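Local coordinates for mandelate racemase/muconate lactonizing enzyme-like protein (PDB 3CYJ) that is a member of the enolase superfamily, pairing an alpha+beta N-terminal capping domain with a TIM-barrel-like domain that holds a bound sodium ion, at residues 34-39 / 328-333; 55-60 / 95-100. One frame throughout, in Å; residues are numbered along the deposited sequence.

Interaction 1: residues 34-39 / 328-333; sequences TTMILV and LLFDGT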
ATOM      1  N   THR A  34     -15.473  -5.694 -42.525  1.00 44.00           N
ATOM      2  CA  THR A  34     -14.643  -6.561 -41.676  1.00 43.86           C
ATOM      3  C   THR A  34     -13.629  -7.287 -42.521  1.00 42.81           C
ATOM      4  O   THR A  34     -13.976  -7.812 -43.563  1.00 42.96           O
ATOM      5  CB  THR A  34     -15.496  -7.690 -41.018  1.00 44.04           C
ATOM      6  OG1 THR A  34     -16.576  -7.109 -40.292  1.00 43.30           O
ATOM      7  CG2 THR A  34     -14.646  -8.577 -40.076  1.00 44.71           C
ATOM      8  N   THR A  35     -12.391  -7.366 -42.045  1.00 41.83           N
ATOM      9  CA  THR A  35     -11.384  -8.151 -42.711  1.00 40.58           C
ATOM     10  C   THR A  35     -10.989  -9.372 -41.856  1.00 40.33           C
ATOM     11  O   THR A  35     -10.551  -9.219 -40.719  1.00 40.43           O
ATOM     12  CB  THR A  35     -10.164  -7.300 -43.056  1.00 39.89           C
ATOM     13  OG1 THR A  35     -10.567  -6.249 -43.946  1.00 41.38           O
ATOM     14  CG2 THR A  35      -9.132  -8.143 -43.713  1.00 39.51           C
ATOM     15  N   MET A  36     -11.182 -10.570 -42.419  1.00 39.32           N
ATOM     16  CA  MET A  36     -10.700 -11.787 -41.861  1.00 39.34           C
ATOM     17  C   MET A  36      -9.397 -12.231 -42.505  1.00 39.35           C
ATOM     18  O   MET A  36      -9.283 -12.296 -43.728  1.00 40.29           O
ATOM     19  CB  MET A  36     -11.763 -12.889 -41.983  1.00 39.38           C
ATOM     20  CG  MET A  36     -11.379 -14.203 -41.297  1.00 38.40           C
ATOM     21  SD  MET A  36     -12.391 -15.650 -41.874  1.00 37.90           S
ATOM     22  CE  MET A  36     -13.859 -15.300 -41.029  1.00 32.55           C
ATOM     23  N   ILE A  37      -8.400 -12.558 -41.693  1.00 38.88           N
ATOM     24  CA  ILE A  37      -7.190 -13.112 -42.250  1.00 38.17           C
ATOM     25  C   ILE A  37      -7.209 -14.599 -41.939  1.00 39.12           C
ATOM     26  O   ILE A  37      -7.435 -14.973 -40.797  1.00 39.36           O
ATOM     27  CB  ILE A  37      -5.904 -12.405 -41.723  1.00 37.59           C
ATOM     28  CG1 ILE A  37      -5.955 -10.891 -42.021  1.00 38.43           C
ATOM     29  CG2 ILE A  37      -4.656 -13.049 -42.322  1.00 34.81           C
ATOM     30  CD1 ILE A  37      -6.745 -10.069 -40.970  1.00 39.35           C
ATOM     31  N   LEU A  38      -6.972 -15.441 -42.951  1.00 40.03           N
ATOM     32  CA  LEU A  38      -7.217 -16.867 -42.806  1.00 41.26           C
ATOM     33  C   LEU A  38      -5.925 -17.629 -43.016  1.00 41.81           C
ATOM     34  O   LEU A  38      -5.229 -17.401 -44.013  1.00 42.67           O
ATOM     35  CB  LEU A  38      -8.301 -17.361 -43.810  1.00 42.12           C
ATOM     36  CG  LEU A  38      -8.556 -18.910 -43.713  1.00 42.79           C
ATOM     37  CD1 LEU A  38      -9.422 -19.337 -42.484  1.00 37.83           C
ATOM     38  CD2 LEU A  38      -9.120 -19.398 -45.006  1.00 43.06           C
ATOM     39  N   VAL A  39      -5.581 -18.491 -42.068  1.00 41.67           N
ATOM     40  CA  VAL A  39      -4.410 -19.330 -42.206  1.00 42.65           C
ATOM     41  C   VAL A  39      -4.846 -20.782 -42.401  1.00 43.87           C
ATOM     42  O   VAL A  39      -5.773 -21.280 -41.702  1.00 42.76           O
ATOM     43  CB  VAL A  39      -3.457 -19.182 -40.964  1.00 43.84           C
ATOM     44  CG1 VAL A  39      -2.234 -20.115 -41.035  1.00 41.27           C
ATOM     45  CG2 VAL A  39      -3.029 -17.711 -40.795  1.00 41.97           C
ATOM     46  N   LEU A 328     -21.314 -16.664 -43.777  1.00 51.65           N
ATOM     47  CA  LEU A 328     -21.128 -16.323 -45.158  1.00 52.03           C
ATOM     48  C   LEU A 328     -19.919 -17.035 -45.744  1.00 52.10           C
ATOM     49  O   LEU A 328     -19.956 -17.457 -46.895  1.00 51.67           O
ATOM     50  CB  LEU A 328     -20.914 -14.816 -45.228  1.00 53.19           C
ATOM     51  CG  LEU A 328     -20.912 -14.029 -46.544  1.00 57.40           C
ATOM     52  CD1 LEU A 328     -22.177 -14.279 -47.409  1.00 60.08           C
ATOM     53  CD2 LEU A 328     -20.756 -12.517 -46.246  1.00 60.62           C
ATOM     54  N   LEU A 329     -18.846 -17.191 -44.957  1.00 51.84           N
ATOM     55  CA  LEU A 329     -17.593 -17.749 -45.486  1.00 51.04           C
ATOM     56  C   LEU A 329     -17.333 -19.229 -45.207  1.00 51.12           C
ATOM     57  O   LEU A 329     -16.531 -19.857 -45.909  1.00 50.78           O
ATOM     58  CB  LEU A 329     -16.377 -16.935 -45.029  1.00 51.37           C
ATOM     59  CG  LEU A 329     -16.173 -15.487 -45.428  1.00 49.54           C
ATOM     60  CD1 LEU A 329     -14.763 -15.179 -45.092  1.00 51.76           C
ATOM     61  CD2 LEU A 329     -16.404 -15.261 -46.908  1.00 52.10           C
ATOM     62  N   PHE A 330     -17.968 -19.778 -44.180  1.00 51.22           N
ATOM     63  CA  PHE A 330     -17.726 -21.158 -43.819  1.00 51.91           C
ATOM     64  C   PHE A 330     -19.002 -21.972 -43.842  1.00 52.28           C
ATOM     65  O   PHE A 330     -20.078 -21.449 -43.542  1.00 51.45           O
ATOM     66  CB  PHE A 330     -17.188 -21.261 -42.394  1.00 52.65           C
ATOM     67  CG  PHE A 330     -15.869 -20.604 -42.171  1.00 54.67           C
ATOM     68  CD1 PHE A 330     -15.757 -19.575 -41.224  1.00 55.78           C
ATOM     69  CD2 PHE A 330     -14.724 -21.051 -42.845  1.00 55.01           C
ATOM     70  CE1 PHE A 330     -14.541 -18.951 -40.988  1.00 56.32           C
ATOM     71  CE2 PHE A 330     -13.495 -20.448 -42.626  1.00 56.15           C
ATOM     72  CZ  PHE A 330     -13.394 -19.388 -41.702  1.00 56.69           C
ATOM     73  N   ASP A 331     -18.872 -23.258 -44.172  1.00 53.03           N
ATOM     74  CA  ASP A 331     -19.884 -24.239 -43.804  1.00 54.41           C
ATOM     75  C   ASP A 331     -19.508 -24.731 -42.438  1.00 54.01           C
ATOM     76  O   ASP A 331     -18.303 -24.874 -42.151  1.00 54.50           O
ATOM     77  CB  ASP A 331     -19.823 -25.491 -44.691  1.00 55.09           C
ATOM     78  CG  ASP A 331     -20.078 -25.199 -46.135  1.00 57.68           C
ATOM     79  OD1 ASP A 331     -21.219 -24.814 -46.444  1.00 59.24           O
ATOM     80  OD2 ASP A 331     -19.140 -25.387 -46.965  1.00 62.54           O
ATOM     81  N   GLY A 332     -20.517 -25.046 -41.626  1.00 52.86           N
ATOM     82  CA  GLY A 332     -20.270 -25.694 -40.346  1.00 52.73           C
ATOM     83  C   GLY A 332     -20.460 -24.793 -39.139  1.00 51.91           C
ATOM     84  O   GLY A 332     -20.124 -25.175 -38.029  1.00 52.50           O
ATOM     85  N   THR A 333     -20.994 -23.602 -39.355  1.00 50.89           N
ATOM     86  CA  THR A 333     -21.182 -22.671 -38.265  1.00 50.36           C
ATOM     87  C   THR A 333     -22.357 -23.134 -37.398  1.00 50.31           C
ATOM     88  O   THR A 333     -23.291 -23.743 -37.882  1.00 50.28           O
ATOM     89  CB  THR A 333     -21.403 -21.219 -38.758  1.00 50.22           C
ATOM     90  OG1 THR A 333     -22.663 -21.123 -39.460  1.00 49.36           O
ATOM     91  CG2 THR A 333     -20.195 -20.728 -39.658  1.00 49.21           C
TER

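Interaction 2: residues 55-60 / 95-100; sequences DVSVGR and PGVGAM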
ATOM      1  N   ASP A  55      -6.201  -5.988 -39.692  1.00 42.88           N
ATOM      2  CA  ASP A  55      -5.741  -5.373 -40.924  1.00 41.91           C
ATOM      3  C   ASP A  55      -5.165  -6.454 -41.854  1.00 41.97           C
ATOM      4  O   ASP A  55      -4.583  -7.456 -41.360  1.00 41.37           O
ATOM      5  CB  ASP A  55      -4.713  -4.267 -40.652  1.00 41.40           C
ATOM      6  CG  ASP A  55      -4.365  -3.476 -41.934  1.00 43.01           C
ATOM      7  OD1 ASP A  55      -5.302  -2.898 -42.535  1.00 41.41           O
ATOM      8  OD2 ASP A  55      -3.193  -3.491 -42.360  1.00 39.74           O
ATOM      9  N   VAL A  56      -5.301  -6.251 -43.181  1.00 41.10           N
ATOM     10  CA  VAL A  56      -4.695  -7.161 -44.150  1.00 40.68           C
ATOM     11  C   VAL A  56      -3.213  -7.318 -43.851  1.00 40.42           C
ATOM     12  O   VAL A  56      -2.626  -8.353 -44.179  1.00 40.29           O
ATOM     13  CB  VAL A  56      -4.826  -6.710 -45.679  1.00 41.27           C
ATOM     14  CG1 VAL A  56      -6.216  -6.867 -46.166  1.00 42.30           C
ATOM     15  CG2 VAL A  56      -4.348  -5.256 -45.922  1.00 39.88           C
ATOM     16  N   SER A  57      -2.588  -6.295 -43.260  1.00 39.55           N
ATOM     17  CA  SER A  57      -1.151  -6.421 -42.980  1.00 38.74           C
ATOM     18  C   SER A  57      -0.843  -7.622 -42.087  1.00 38.94           C
ATOM     19  O   SER A  57       0.288  -8.098 -42.094  1.00 39.50           O
ATOM     20  CB  SER A  57      -0.565  -5.124 -42.405  1.00 39.29           C
ATOM     21  OG  SER A  57      -1.240  -4.728 -41.234  1.00 37.06           O
ATOM     22  N   VAL A  58      -1.840  -8.131 -41.347  1.00 38.79           N
ATOM     23  CA  VAL A  58      -1.673  -9.351 -40.529  1.00 38.66           C
ATOM     24  C   VAL A  58      -1.178 -10.550 -41.382  1.00 39.64           C
ATOM     25  O   VAL A  58      -0.249 -11.284 -40.986  1.00 39.12           O
ATOM     26  CB  VAL A  58      -3.008  -9.707 -39.772  1.00 39.19           C
ATOM     27  CG1 VAL A  58      -2.957 -11.108 -39.130  1.00 38.61           C
ATOM     28  CG2 VAL A  58      -3.356  -8.637 -38.735  1.00 37.81           C
ATOM     29  N   GLY A  59      -1.755 -10.705 -42.589  1.00 39.90           N
ATOM     30  CA  GLY A  59      -1.323 -11.750 -43.531  1.00 40.35           C
ATOM     31  C   GLY A  59       0.127 -11.680 -43.958  1.00 40.27           C
ATOM     32  O   GLY A  59       0.846 -12.685 -43.975  1.00 41.75           O
ATOM     33  N   ARG A  60       0.589 -10.482 -44.266  1.00 40.33           N
ATOM     34  CA  ARG A  60       2.014 -10.275 -44.546  1.00 40.61           C
ATOM     35  C   ARG A  60       2.952 -10.628 -43.345  1.00 39.79           C
ATOM     36  O   ARG A  60       4.040 -11.249 -43.520  1.00 38.79           O
ATOM     37  CB  ARG A  60       2.233  -8.809 -45.027  1.00 42.26           C
ATOM     38  CG  ARG A  60       3.648  -8.601 -45.594  1.00 48.89           C
ATOM     39  CD  ARG A  60       3.847  -9.507 -46.880  1.00 53.73           C
ATOM     40  NE  ARG A  60       5.250  -9.803 -47.145  1.00 56.59           N
ATOM     41  CZ  ARG A  60       6.059  -9.027 -47.874  1.00 59.91           C
ATOM     42  NH1 ARG A  60       5.610  -7.870 -48.407  1.00 59.55           N
ATOM     43  NH2 ARG A  60       7.327  -9.409 -48.072  1.00 57.86           N
ATOM     44  N   PRO A  95       2.978  -7.427 -29.735  1.00 45.12           N
ATOM     45  CA  PRO A  95       1.558  -7.102 -29.497  1.00 43.81           C
ATOM     46  C   PRO A  95       0.835  -6.594 -30.752  1.00 42.88           C
ATOM     47  O   PRO A  95       1.485  -6.260 -31.713  1.00 43.69           O
ATOM     48  CB  PRO A  95       1.634  -5.989 -28.449  1.00 43.45           C
ATOM     49  CG  PRO A  95       2.941  -5.306 -28.687  1.00 44.02           C
ATOM     50  CD  PRO A  95       3.865  -6.288 -29.408  1.00 44.79           C
ATOM     51  N   GLY A  96      -0.490  -6.496 -30.719  1.00 41.03           N
ATOM     52  CA  GLY A  96      -1.246  -5.954 -31.836  1.00 40.02           C
ATOM     53  C   GLY A  96      -1.268  -6.843 -33.090  1.00 39.37           C
ATOM     54  O   GLY A  96      -1.585  -8.028 -33.018  1.00 39.52           O
ATOM     55  N   VAL A  97      -0.889  -6.283 -34.233  1.00 37.89           N
ATOM     56  CA  VAL A  97      -0.858  -7.056 -35.483  1.00 37.15           C
ATOM     57  C   VAL A  97      -0.133  -8.416 -35.317  1.00 37.28           C
ATOM     58  O   VAL A  97      -0.661  -9.431 -35.777  1.00 37.59           O
ATOM     59  CB  VAL A  97      -0.129  -6.256 -36.614  1.00 36.81           C
ATOM     60  CG1 VAL A  97       0.348  -7.207 -37.754  1.00 33.40           C
ATOM     61  CG2 VAL A  97      -1.009  -5.145 -37.104  1.00 34.79           C
ATOM     62  N   GLY A  98       1.063  -8.403 -34.685  1.00 36.11           N
ATOM     63  CA  GLY A  98       1.874  -9.604 -34.457  1.00 35.49           C
ATOM     64  C   GLY A  98       1.131 -10.652 -33.624  1.00 36.28           C
ATOM     65  O   GLY A  98       1.259 -11.886 -33.876  1.00 37.30           O
ATOM     66  N   ALA A  99       0.341 -10.190 -32.647  1.00 35.20           N
ATOM     67  CA  ALA A  99      -0.363 -11.101 -31.754  1.00 35.58           C
ATOM     68  C   ALA A  99      -1.537 -11.712 -32.486  1.00 35.20           C
ATOM     69  O   ALA A  99      -1.891 -12.882 -32.281  1.00 34.30           O
ATOM     70  CB  ALA A  99      -0.869 -10.344 -30.493  1.00 34.53           C
ATOM     71  N   MET A 100      -2.185 -10.885 -33.299  1.00 35.16           N
ATOM     72  CA  MET A 100      -3.297 -11.322 -34.136  1.00 35.98           C
ATOM     73  C   MET A 100      -2.810 -12.434 -35.103  1.00 37.20           C
ATOM     74  O   MET A 100      -3.509 -13.441 -35.316  1.00 38.18           O
ATOM     75  CB  MET A 100      -3.860 -10.132 -34.908  1.00 34.38           C
ATOM     76  CG  MET A 100      -4.728  -9.285 -34.041  1.00 36.49           C
ATOM     77  SD  MET A 100      -5.610  -7.914 -34.780  1.00 35.24           S
ATOM     78  CE  MET A 100      -4.505  -6.709 -34.216  1.00 34.96           C
TER

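Interaction 1: residues 34-39 / 328-333
Met36 extends from its strand toward Phe330 with CG anti to the backbone N (chi1 -175°) and bends at chi3 (-76°), which lays the SD-CE bond alongside the CZ-CE1 side of the ring. Phe330 approaches from the opposite direction, its ring swung to the side of its backbone N at chi1 -63°. Met36 CE lies 3.7 Å from Phe330 CE1, oblique to the ring, and Met36 SD sits 4.9 Å from the ring centroid in an equally oblique Met-aromatic contact. The same thioether meets Leu329 tip to tip, Met36 SD being 4.0 Å from Leu329 CD1. Strand 33-43 belongs to the antiparallel sheet of the N-terminal domain of this enolase-superfamily fold, whereas Leu329 and Phe330 mark the change from helix 320-329, which follows the final barrel strand 313-319, to the short strand 330-331; the contact ties the N-terminal sheet to the chain leaving the barrel. Two residues on, Leu38 emerges from the same side of the strand and slides past the ring, placing CD1 at its edge, 4.0 Å from Phe330 CZ. All four side chains are buried and no hydrogen bond crosses between the segments. Val325 also packs on Met36, and Leu352 touches Phe330.

Interaction 2: residues 55-60 / 95-100
Val58 and Val97 form the centre of a buried, apolar contact between the first turns of two helices, 57-70 and 97-116, in the N-terminal domain. The backbones come close here, with Val58 CA 5.6 Å from Val97 CA. The two valines slide past each other in opposite directions: Val97 CG1 rests 4.0 Å from Val58 CA and 4.1 Å from Val58 CG2. That Val58 methyl stands anti to its own carbonyl carbon (chi1 169° for CG1) and also meets Met100 one turn along, its CG2 lying 4.1 Å from Met100 CB. The other branch of Val97 faces the serine hydroxyl, with Val97 CG2 4.2 Å from Ser57 OG.

The hydroxyl itself is turned back to its own segment. Ser57 OG donates to Asp55 OD2 over 2.6 Å, using the anti lone pair of that oxygen, while Ser57 N reaches Asp55 OD2 at 3.0 Å from above the carboxylate plane. The Ser57 N bond is a capping bond; with the hydroxyl, two donors grip Asp55 OD2 ahead of the helix. The other oxygen, Asp55 OD1, is hydrogen-bonded to Ser64 of the second subunit, whose Phe61 packs on Ser57, so this helix start also takes part in the subunit interface. Val58 and Met100 both also touch Thr52 of strand 46-53. Gly96, at positive phi, occupies the N-cap position of the second helix. Helices packed together against an antiparallel sheet are characteristic of the N-terminal capping domain of the enolase superfamily.

In the fold
From the N terminus, the chain first lays down the antiparallel sheet that includes strand 33-43, then leaves strand 46-53 for helix 57-70. Interaction 2 closes the shorter loop, bringing residues 95-100 back to 55-60 after a mostly helical excursion through the rest of helix 57-70 and helix 78-88. The chain then runs through the barrel before residues 328-333 return to strand 33-43, closing the long loop of interaction 1, inside which interaction 2 is nested. The two meet at the strand: Ile37, between Met36 and Leu38, packs on Val58 and Gly59. One contact therefore joins helices within the N-terminal domain, and the other fastens the sheet to the end of the barrel's last helix.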